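Local structure of reticulocyte-binding protein 2a (Plasmodium vivax, 4Z8N) at residues Asp149-Met154 with Lys250-Asp255; Ile153-Tyr158 with Leu233-Asn238; Ile225-Glu230 with Ala257-Thr262. The protein probably helps the malaria parasite attach to and invade red blood cells, this chain being its helical erythrocyte-binding domain. All coordinates share one frame; numbering follows the deposited sequence.

Interaction 1 (Asp149-Met154 with Lys250-Asp255)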
loop_
_atom_site.group_PDB
_atom_site.type_symbol
_atom_site.label_atom_id
_atom_site.label_comp_id
_atom_site.label_asym_id
_atom_site.label_seq_id
_atom_site.Cartn_x
_atom_site.Cartn_y
_atom_site.Cartn_z
ATOM N N ASP A 149 5.402 3.069 32.116
ATOM C CA ASP A 149 5.128 4.459 31.753
ATOM C C ASP A 149 5.207 4.693 30.247
ATOM O O ASP A 149 4.243 5.152 29.635
ATOM C CB ASP A 149 6.098 5.404 32.470
ATOM C CG ASP A 149 5.821 5.508 33.957
ATOM O OD1 ASP A 149 4.727 5.090 34.392
ATOM O OD2 ASP A 149 6.697 6.015 34.691
ATOM N N THR A 150 6.359 4.378 29.658
ATOM C CA THR A 150 6.597 4.610 28.235
ATOM C C THR A 150 5.581 3.870 27.370
ATOM O O THR A 150 5.090 4.410 26.376
ATOM C CB THR A 150 8.027 4.188 27.832
ATOM O OG1 THR A 150 8.964 5.151 28.327
ATOM C CG2 THR A 150 8.168 4.100 26.322
ATOM N N TYR A 151 5.256 2.641 27.761
ATOM C CA TYR A 151 4.262 1.856 27.043
ATOM C C TYR A 151 2.900 2.543 27.054
ATOM O O TYR A 151 2.224 2.608 26.029
ATOM C CB TYR A 151 4.143 0.450 27.638
ATOM C CG TYR A 151 2.982 -0.340 27.074
ATOM C CD1 TYR A 151 3.061 -0.919 25.814
ATOM C CD2 TYR A 151 1.806 -0.499 27.797
ATOM C CE1 TYR A 151 2.002 -1.637 25.292
ATOM C CE2 TYR A 151 0.742 -1.216 27.281
ATOM C CZ TYR A 151 0.847 -1.782 26.028
ATOM O OH TYR A 151 -0.206 -2.497 25.507
ATOM N N GLU A 152 2.504 3.056 28.215
ATOM C CA GLU A 152 1.203 3.700 28.348
ATOM C C GLU A 152 1.154 5.015 27.572
ATOM O O GLU A 152 0.129 5.355 26.976
ATOM C CB GLU A 152 0.866 3.940 29.821
ATOM C CG GLU A 152 -0.520 4.528 30.041
ATOM C CD GLU A 152 -0.847 4.737 31.506
ATOM O OE1 GLU A 152 -0.108 5.480 32.184
ATOM O OE2 GLU A 152 -1.848 4.157 31.979
ATOM N N ILE A 153 2.264 5.748 27.577
ATOM C CA ILE A 153 2.358 7.003 26.832
ATOM C C ILE A 153 2.204 6.770 25.334
ATOM O O ILE A 153 1.383 7.412 24.675
ATOM C CB ILE A 153 3.698 7.715 27.087
ATOM C CG1 ILE A 153 3.775 8.196 28.536
ATOM C CG2 ILE A 153 3.871 8.886 26.128
ATOM C CD1 ILE A 153 2.673 9.155 28.914
ATOM N N MET A 154 2.996 5.845 24.805
ATOM C CA MET A 154 2.988 5.552 23.378
ATOM C C MET A 154 1.651 4.976 22.929
ATOM O O MET A 154 1.181 5.273 21.832
ATOM C CB MET A 154 4.119 4.586 23.027
ATOM C CG MET A 154 5.513 5.172 23.187
ATOM S SD MET A 154 5.741 6.670 22.211
ATOM C CE MET A 154 5.315 6.069 20.574
ATOM N N LYS A 250 9.409 -5.727 26.376
ATOM C CA LYS A 250 9.882 -5.706 24.995
ATOM C C LYS A 250 8.764 -6.070 24.027
ATOM O O LYS A 250 8.588 -5.422 22.993
ATOM C CB LYS A 250 11.060 -6.667 24.809
ATOM C CG LYS A 250 12.330 -6.253 25.525
ATOM C CD LYS A 250 13.549 -6.862 24.850
ATOM C CE LYS A 250 14.339 -7.738 25.804
ATOM N NZ LYS A 250 15.582 -8.264 25.172
ATOM N N LYS A 251 8.010 -7.107 24.373
ATOM C CA LYS A 251 6.921 -7.577 23.526
ATOM C C LYS A 251 5.776 -6.569 23.489
ATOM O O LYS A 251 5.162 -6.361 22.443
ATOM C CB LYS A 251 6.420 -8.940 24.004
ATOM C CG LYS A 251 5.724 -9.748 22.930
ATOM C CD LYS A 251 4.809 -10.794 23.529
ATOM C CE LYS A 251 3.987 -11.462 22.455
ATOM N NZ LYS A 251 4.802 -11.724 21.231
ATOM N N LEU A 252 5.496 -5.942 24.629
ATOM C CA LEU A 252 4.482 -4.895 24.689
ATOM C C LEU A 252 4.881 -3.729 23.790
ATOM O O LEU A 252 4.060 -3.207 23.032
ATOM C CB LEU A 252 4.277 -4.416 26.130
ATOM C CG LEU A 252 3.312 -5.227 26.997
ATOM C CD1 LEU A 252 3.185 -4.611 28.380
ATOM C CD2 LEU A 252 1.947 -5.332 26.332
ATOM N N TYR A 253 6.149 -3.334 23.876
ATOM C CA TYR A 253 6.691 -2.286 23.020
ATOM C C TYR A 253 6.559 -2.661 21.547
ATOM O O TYR A 253 6.028 -1.895 20.742
ATOM C CB TYR A 253 8.167 -2.022 23.339
ATOM C CG TYR A 253 8.444 -1.204 24.586
ATOM C CD1 TYR A 253 7.457 -0.976 25.537
ATOM C CD2 TYR A 253 9.703 -0.654 24.803
ATOM C CE1 TYR A 253 7.722 -0.225 26.676
ATOM C CE2 TYR A 253 9.977 0.096 25.934
ATOM C CZ TYR A 253 8.985 0.308 26.867
ATOM O OH TYR A 253 9.264 1.055 27.989
ATOM N N PHE A 254 7.044 -3.850 21.209
ATOM C CA PHE A 254 7.138 -4.283 19.820
ATOM C C PHE A 254 5.766 -4.517 19.194
ATOM O O PHE A 254 5.546 -4.179 18.034
ATOM C CB PHE A 254 7.986 -5.554 19.717
ATOM C CG PHE A 254 9.431 -5.357 20.102
ATOM C CD1 PHE A 254 9.974 -4.084 20.202
ATOM C CD2 PHE A 254 10.244 -6.447 20.362
ATOM C CE1 PHE A 254 11.299 -3.904 20.556
ATOM C CE2 PHE A 254 11.572 -6.274 20.716
ATOM C CZ PHE A 254 12.099 -5.000 20.813
ATOM N N ASP A 255 4.850 -5.099 19.961
ATOM C CA ASP A 255 3.491 -5.328 19.478
ATOM C C ASP A 255 2.787 -4.011 19.171
ATOM O O ASP A 255 2.112 -3.884 18.152
ATOM C CB ASP A 255 2.684 -6.130 20.501
ATOM C CG ASP A 255 3.060 -7.602 20.519
ATOM O OD1 ASP A 255 4.039 -7.978 19.840
ATOM O OD2 ASP A 255 2.382 -8.382 21.220
#

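Interaction 2 (Ile153-Tyr158 with Leu233-Asn238)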
loop_
_atom_site.group_PDB
_atom_site.type_symbol
_atom_site.label_atom_id
_atom_site.label_comp_id
_atom_site.label_asym_id
_atom_site.label_seq_id
_atom_site.Cartn_x
_atom_site.Cartn_y
_atom_site.Cartn_z
ATOM N N ILE A 153 2.264 5.748 27.577
ATOM C CA ILE A 153 2.358 7.003 26.832
ATOM C C ILE A 153 2.204 6.770 25.334
ATOM O O ILE A 153 1.383 7.412 24.675
ATOM C CB ILE A 153 3.698 7.715 27.087
ATOM C CG1 ILE A 153 3.775 8.196 28.536
ATOM C CG2 ILE A 153 3.871 8.886 26.128
ATOM C CD1 ILE A 153 2.673 9.155 28.914
ATOM N N MET A 154 2.996 5.845 24.805
ATOM C CA MET A 154 2.988 5.552 23.378
ATOM C C MET A 154 1.651 4.976 22.929
ATOM O O MET A 154 1.181 5.273 21.832
ATOM C CB MET A 154 4.119 4.586 23.027
ATOM C CG MET A 154 5.513 5.172 23.187
ATOM S SD MET A 154 5.741 6.670 22.211
ATOM C CE MET A 154 5.315 6.069 20.574
ATOM N N LEU A 155 1.046 4.151 23.778
ATOM C CA LEU A 155 -0.251 3.562 23.467
ATOM C C LEU A 155 -1.298 4.659 23.334
ATOM O O LEU A 155 -2.140 4.619 22.442
ATOM C CB LEU A 155 -0.669 2.550 24.541
ATOM C CG LEU A 155 -1.963 1.778 24.263
ATOM C CD1 LEU A 155 -1.850 0.992 22.964
ATOM C CD2 LEU A 155 -2.318 0.857 25.420
ATOM N N GLU A 156 -1.231 5.643 24.224
ATOM C CA GLU A 156 -2.149 6.773 24.191
ATOM C C GLU A 156 -1.953 7.584 22.914
ATOM O O GLU A 156 -2.916 8.067 22.318
ATOM C CB GLU A 156 -1.955 7.664 25.420
ATOM C CG GLU A 156 -2.920 8.837 25.494
ATOM C CD GLU A 156 -4.369 8.397 25.582
ATOM O OE1 GLU A 156 -4.642 7.369 26.237
ATOM O OE2 GLU A 156 -5.234 9.076 24.991
ATOM N N ILE A 157 -0.700 7.723 22.497
ATOM C CA ILE A 157 -0.384 8.408 21.251
ATOM C C ILE A 157 -0.949 7.639 20.061
ATOM O O ILE A 157 -1.565 8.228 19.173
ATOM C CB ILE A 157 1.134 8.590 21.075
ATOM C CG1 ILE A 157 1.684 9.491 22.183
ATOM C CG2 ILE A 157 1.445 9.173 19.706
ATOM C CD1 ILE A 157 3.171 9.738 22.097
ATOM N N TYR A 158 -0.752 6.323 20.056
ATOM C CA TYR A 158 -1.245 5.472 18.973
ATOM C C TYR A 158 -2.768 5.460 18.902
ATOM O O TYR A 158 -3.348 5.552 17.821
ATOM C CB TYR A 158 -0.732 4.039 19.133
ATOM C CG TYR A 158 0.749 3.877 18.882
ATOM C CD1 TYR A 158 1.466 4.847 18.200
ATOM C CD2 TYR A 158 1.426 2.745 19.319
ATOM C CE1 TYR A 158 2.818 4.702 17.964
ATOM C CE2 TYR A 158 2.779 2.591 19.087
ATOM C CZ TYR A 158 3.470 3.572 18.408
ATOM O OH TYR A 158 4.816 3.430 18.175
ATOM N N LEU A 233 -6.560 -0.364 19.582
ATOM C CA LEU A 233 -7.681 -0.095 20.472
ATOM C C LEU A 233 -7.885 -1.231 21.471
ATOM O O LEU A 233 -8.312 -1.001 22.605
ATOM C CB LEU A 233 -8.960 0.135 19.665
ATOM C CG LEU A 233 -8.974 1.384 18.782
ATOM C CD1 LEU A 233 -10.327 1.552 18.106
ATOM C CD2 LEU A 233 -8.621 2.617 19.602
ATOM N N LYS A 234 -7.575 -2.455 21.054
ATOM C CA LYS A 234 -7.717 -3.604 21.942
ATOM C C LYS A 234 -6.697 -3.553 23.080
ATOM O O LYS A 234 -7.010 -3.901 24.218
ATOM C CB LYS A 234 -7.582 -4.919 21.168
ATOM C CG LYS A 234 -7.347 -6.123 22.070
ATOM C CD LYS A 234 -7.843 -7.416 21.453
ATOM C CE LYS A 234 -8.375 -8.353 22.531
ATOM N NZ LYS A 234 -8.607 -7.645 23.827
ATOM N N LEU A 235 -5.483 -3.105 22.770
ATOM C CA LEU A 235 -4.429 -2.992 23.775
ATOM C C LEU A 235 -4.836 -2.058 24.911
ATOM O O LEU A 235 -4.439 -2.253 26.060
ATOM C CB LEU A 235 -3.129 -2.503 23.133
ATOM C CG LEU A 235 -2.459 -3.484 22.171
ATOM C CD1 LEU A 235 -1.172 -2.893 21.614
ATOM C CD2 LEU A 235 -2.191 -4.816 22.864
ATOM N N GLN A 236 -5.636 -1.049 24.581
ATOM C CA GLN A 236 -6.110 -0.090 25.573
ATOM C C GLN A 236 -7.106 -0.733 26.536
ATOM O O GLN A 236 -7.095 -0.448 27.735
ATOM C CB GLN A 236 -6.751 1.119 24.886
ATOM C CG GLN A 236 -7.161 2.228 25.845
ATOM C CD GLN A 236 -7.821 3.395 25.139
ATOM O OE1 GLN A 236 -8.042 3.360 23.930
ATOM N NE2 GLN A 236 -8.137 4.441 25.894
ATOM N N ASN A 237 -7.964 -1.600 26.008
ATOM C CA ASN A 237 -8.978 -2.267 26.819
ATOM C C ASN A 237 -8.386 -3.279 27.793
ATOM O O ASN A 237 -8.892 -3.451 28.901
ATOM C CB ASN A 237 -10.006 -2.959 25.924
ATOM C CG ASN A 237 -11.065 -2.007 25.409
ATOM O OD1 ASN A 237 -11.352 -0.985 26.033
ATOM N ND2 ASN A 237 -11.656 -2.338 24.266
ATOM N N ASN A 238 -7.317 -3.950 27.375
ATOM C CA ASN A 238 -6.677 -4.952 28.218
ATOM C C ASN A 238 -5.934 -4.311 29.385
ATOM O O ASN A 238 -5.309 -3.261 29.237
ATOM C CB ASN A 238 -5.720 -5.813 27.394
ATOM C CG ASN A 238 -6.441 -6.653 26.354
ATOM O OD1 ASN A 238 -7.671 -6.732 26.346
ATOM N ND2 ASN A 238 -5.677 -7.286 25.472
#

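Interaction 3 (Ile225-Glu230 with Ala257-Thr262)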
loop_
_atom_site.group_PDB
_atom_site.type_symbol
_atom_site.label_atom_id
_atom_site.label_comp_id
_atom_site.label_asym_id
_atom_site.label_seq_id
_atom_site.Cartn_x
_atom_site.Cartn_y
_atom_site.Cartn_z
ATOM N N ILE A 225 -5.265 -1.529 7.663
ATOM C CA ILE A 225 -5.707 -0.397 8.467
ATOM C C ILE A 225 -6.631 -0.847 9.593
ATOM O O ILE A 225 -6.437 -0.482 10.753
ATOM C CB ILE A 225 -6.428 0.648 7.603
ATOM C CG1 ILE A 225 -5.458 1.250 6.586
ATOM C CG2 ILE A 225 -7.037 1.737 8.472
ATOM C CD1 ILE A 225 -6.130 2.107 5.542
ATOM N N ILE A 226 -7.629 -1.651 9.241
ATOM C CA ILE A 226 -8.583 -2.173 10.214
ATOM C C ILE A 226 -7.894 -3.075 11.238
ATOM O O ILE A 226 -8.163 -2.989 12.436
ATOM C CB ILE A 226 -9.720 -2.947 9.515
ATOM C CG1 ILE A 226 -10.604 -1.980 8.725
ATOM C CG2 ILE A 226 -10.556 -3.715 10.524
ATOM C CD1 ILE A 226 -11.721 -2.656 7.961
ATOM N N HIS A 227 -6.994 -3.928 10.756
ATOM C CA HIS A 227 -6.236 -4.820 11.626
ATOM C C HIS A 227 -5.383 -4.038 12.622
ATOM O O HIS A 227 -5.357 -4.350 13.815
ATOM C CB HIS A 227 -5.348 -5.746 10.793
ATOM C CG HIS A 227 -4.508 -6.676 11.613
ATOM N ND1 HIS A 227 -3.180 -6.432 11.888
ATOM C CD2 HIS A 227 -4.806 -7.854 12.210
ATOM C CE1 HIS A 227 -2.697 -7.418 12.624
ATOM N NE2 HIS A 227 -3.663 -8.293 12.833
ATOM N N GLY A 228 -4.689 -3.020 12.126
ATOM C CA GLY A 228 -3.828 -2.211 12.965
ATOM C C GLY A 228 -4.598 -1.407 13.995
ATOM O O GLY A 228 -4.240 -1.391 15.173
ATOM N N LYS A 229 -5.660 -0.743 13.547
ATOM C CA LYS A 229 -6.451 0.123 14.415
ATOM C C LYS A 229 -7.142 -0.642 15.541
ATOM O O LYS A 229 -7.049 -0.259 16.708
ATOM C CB LYS A 229 -7.492 0.890 13.595
ATOM C CG LYS A 229 -8.465 1.696 14.448
ATOM C CD LYS A 229 -9.290 2.664 13.613
ATOM C CE LYS A 229 -10.257 3.446 14.493
ATOM N NZ LYS A 229 -10.853 4.607 13.767
ATOM N N GLU A 230 -7.833 -1.721 15.191
ATOM C CA GLU A 230 -8.572 -2.502 16.180
ATOM C C GLU A 230 -7.651 -3.114 17.230
ATOM O O GLU A 230 -8.012 -3.200 18.402
ATOM C CB GLU A 230 -9.387 -3.600 15.496
ATOM C CG GLU A 230 -10.602 -3.086 14.746
ATOM C CD GLU A 230 -11.393 -4.197 14.087
ATOM O OE1 GLU A 230 -10.921 -5.354 14.103
ATOM O OE2 GLU A 230 -12.488 -3.914 13.558
ATOM N N ALA A 257 4.167 -0.977 18.496
ATOM C CA ALA A 257 4.791 -0.290 17.375
ATOM C C ALA A 257 4.455 -0.977 16.056
ATOM O O ALA A 257 4.258 -0.314 15.041
ATOM C CB ALA A 257 6.297 -0.219 17.569
ATOM N N ASN A 258 4.384 -2.303 16.080
ATOM C CA ASN A 258 4.070 -3.069 14.878
ATOM C C ASN A 258 2.627 -2.862 14.422
ATOM O O ASN A 258 2.352 -2.775 13.228
ATOM C CB ASN A 258 4.341 -4.558 15.112
ATOM C CG ASN A 258 4.114 -5.392 13.869
ATOM O OD1 ASN A 258 4.902 -5.344 12.924
ATOM N ND2 ASN A 258 3.036 -6.166 13.864
ATOM N N PHE A 259 1.706 -2.783 15.376
ATOM C CA PHE A 259 0.306 -2.517 15.060
ATOM C C PHE A 259 0.128 -1.135 14.434
ATOM O O PHE A 259 -0.616 -0.973 13.463
ATOM C CB PHE A 259 -0.561 -2.638 16.317
ATOM C CG PHE A 259 -0.828 -4.057 16.734
ATOM C CD1 PHE A 259 -0.986 -5.055 15.785
ATOM C CD2 PHE A 259 -0.921 -4.395 18.074
ATOM C CE1 PHE A 259 -1.232 -6.361 16.165
ATOM C CE2 PHE A 259 -1.164 -5.700 18.460
ATOM C CZ PHE A 259 -1.321 -6.682 17.506
ATOM N N TYR A 260 0.812 -0.136 14.982
ATOM C CA TYR A 260 0.687 1.218 14.454
ATOM C C TYR A 260 1.413 1.365 13.118
ATOM O O TYR A 260 0.926 2.045 12.215
ATOM C CB TYR A 260 1.216 2.254 15.447
ATOM C CG TYR A 260 1.194 3.657 14.881
ATOM C CD1 TYR A 260 -0.009 4.310 14.640
ATOM C CD2 TYR A 260 2.375 4.321 14.568
ATOM C CE1 TYR A 260 -0.037 5.588 14.111
ATOM C CE2 TYR A 260 2.358 5.602 14.043
ATOM C CZ TYR A 260 1.148 6.229 13.816
ATOM O OH TYR A 260 1.124 7.499 13.290
ATOM N N ALA A 261 2.574 0.728 12.996
ATOM C CA ALA A 261 3.339 0.779 11.752
ATOM C C ALA A 261 2.540 0.172 10.603
ATOM O O ALA A 261 2.568 0.680 9.483
ATOM C CB ALA A 261 4.668 0.060 11.910
ATOM N N THR A 262 1.826 -0.910 10.897
ATOM C CA THR A 262 0.956 -1.561 9.923
ATOM C C THR A 262 -0.180 -0.633 9.506
ATOM O O THR A 262 -0.494 -0.505 8.321
ATOM C CB THR A 262 0.371 -2.869 10.487
ATOM O OG1 THR A 262 1.437 -3.791 10.746
ATOM C CG2 THR A 262 -0.608 -3.500 9.503
#

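Interaction 1 (Asp149-Met154 with Lys250-Asp255)
Near-parallel packing of two helices in the erythrocyte-binding domain brings Tyr151 and Thr150, on the first turn of helix 149-162, against Leu252 and Tyr253 of helix 246-297. The axes of the two short segments cross at only 16° and approach to 10.1 Å, and the two tyrosines contribute the most surface to the contact. With CG anti to the backbone N (chi1 171°), Tyr151 leans its ring across to the neighbouring helix. Leu252 lies over one face of that ring: its CD1 sits 4.2 Å from the ring centroid of Tyr151, almost exactly on the ring normal, a CH-pi contact. CD1 thus covers the centre, while CD2 of Leu252 lies by the hydroxyl, 3.7 Å from the OH of Tyr151. CE1 of Tyr151 also meets CB and the carbonyl O of Leu252, at 3.7 and 3.4 Å. Tyr253, next to Leu252 on the same helix, meets Thr150 and the stem of Tyr151. Its CB starts out away from the partner, but the ring swings back until CE1 of Tyr253 meets CB of Tyr151 at 3.8 Å, the methylene standing at the ring edge. Farther along, the Tyr253 OH rests 3.4 Å from CB of Thr150, while the threonine CG2 meets the ring obliquely. This phenol is hydrogen-bonded not to Thr150 but to His41 NE2, which probably helps hold the ring in place. Tyr37 of helix 26-37 touches Thr150, Tyr151 and Tyr253, so a third helix closes over the pair, and Ile240, in the loop between helices 199-237 and 246-297, packs on Leu252.

Interaction 2 (Ile153-Tyr158 with Leu233-Asn238)
Apolar contact dominates where Leu155, midway along helix 149-162, meets Leu235 and Gln236 in the last turn of helix 199-237. Leu155 points directly at its partner helix and, with CG anti to the backbone N (chi1 -175°), sets one methyl on the Leu235 side chain and the other mainly on the backbone of Leu235 and Gln236. CD1 of Leu155 packs against CB of Leu235 at 3.7 Å and also comes within 4.2 Å of CD1 of Leu235, the two side chains crossing at a slant. The other methyl settles on main chain: CD2 of Leu155 lies 3.8 Å from O of Leu235 and 3.9 Å from CA of Gln236. A single leucine thus covers both a side chain and a patch of backbone, although the buried surface is modest at 145 Å². Gln236 contributes mainly its CA and CB, and its side chain also touches Val159, one turn beyond Leu155.

Hydrogen bonds among the residues of the two segments stay within each one. In the helix that is ending, Asn238 is the first residue to leave helical backbone angles; its N still bonds to O of Lys234 at 3.2 Å, and a weak bond runs from NZ of Lys234 to OD1 of Asn238. On the other segment the regular helical bonds continue, including Tyr158 N to Met154 O.

Leu235 also touches Ser256 and Phe259 of helix 246-297, which carries the contact surface on to a third helix. With methyl and backbone surface carrying the contact between the segments, cohesion here probably comes from dispersion and the hydrophobic effect rather than from directional bonds.

Interaction 3 (Ile225-Glu230 with Ala257-Thr262)
The backbones of helices 199-237 and 246-297 run in roughly opposed, inclined directions here and come unusually close, the CA atoms of Gly228 and Phe259 lying 4.6 Å apart. Gly228 makes that approach possible: with no side chain between the helices, its CA lies directly against main chain, 3.5 Å from O of Phe259. The buried glycine therefore acts as a notch into which the neighbouring helix turn fits.

Phe259 flanks this close point. Its CB rests 4.0 Å from O of Gly228, and its ring, placed by a CG anti to the carbonyl carbon (chi1 -76°), extends alongside the first helix toward His227. The imidazole leaves its own helix with CG anti to the backbone N, which brings its far end round to the phenylalanine: CE1 of His227 meets CE1 of Phe259 at 4.0 Å, arriving at the edge of the phenyl ring and near its plane. The two ring planes are inclined at 71° with centroids 5.9 Å apart, an oblique meeting rather than a stack. His227 is exposed and lies at the margin of the contact, while Phe259 is its central side chain and also touches Asn231 and Val232, farther along helix 199-237.

One turn on, Thr262 directs its CB at the first helix, but its hydroxyl bonds within its own helix: OG1 of Thr262 donates to O of Asn258 at 2.8 Å. That carbonyl also accepts from N of Thr262, the two donors approaching from opposite faces of its plane. On the far side, Tyr260 stacks with Tyr158 of helix 149-162.

Such a glycine-mediated close approach is characteristic of tightly packed helix pairs, here the helical hairpin formed by the last two helices of the chain, within the Rh5-type coiled-coil domain.

Three helices, 149-162, 199-237 and 246-297 in chain order, are joined pairwise by the three contacts, each helix serving in two of them. Interactions 1 and 2 overlap at Ile153 and Met154, with centres about 9 Å apart, and touch through Tyr151 and Leu235. Interaction 3 has its centre about 11 Å from that of interaction 2, which it also touches, and about 14 Å from that of interaction 1. Together they form a three-helix cluster that runs from near one end of the elongated domain toward its middle, on one side of the chain's centre and away from the annotated calcium and disulfide sites.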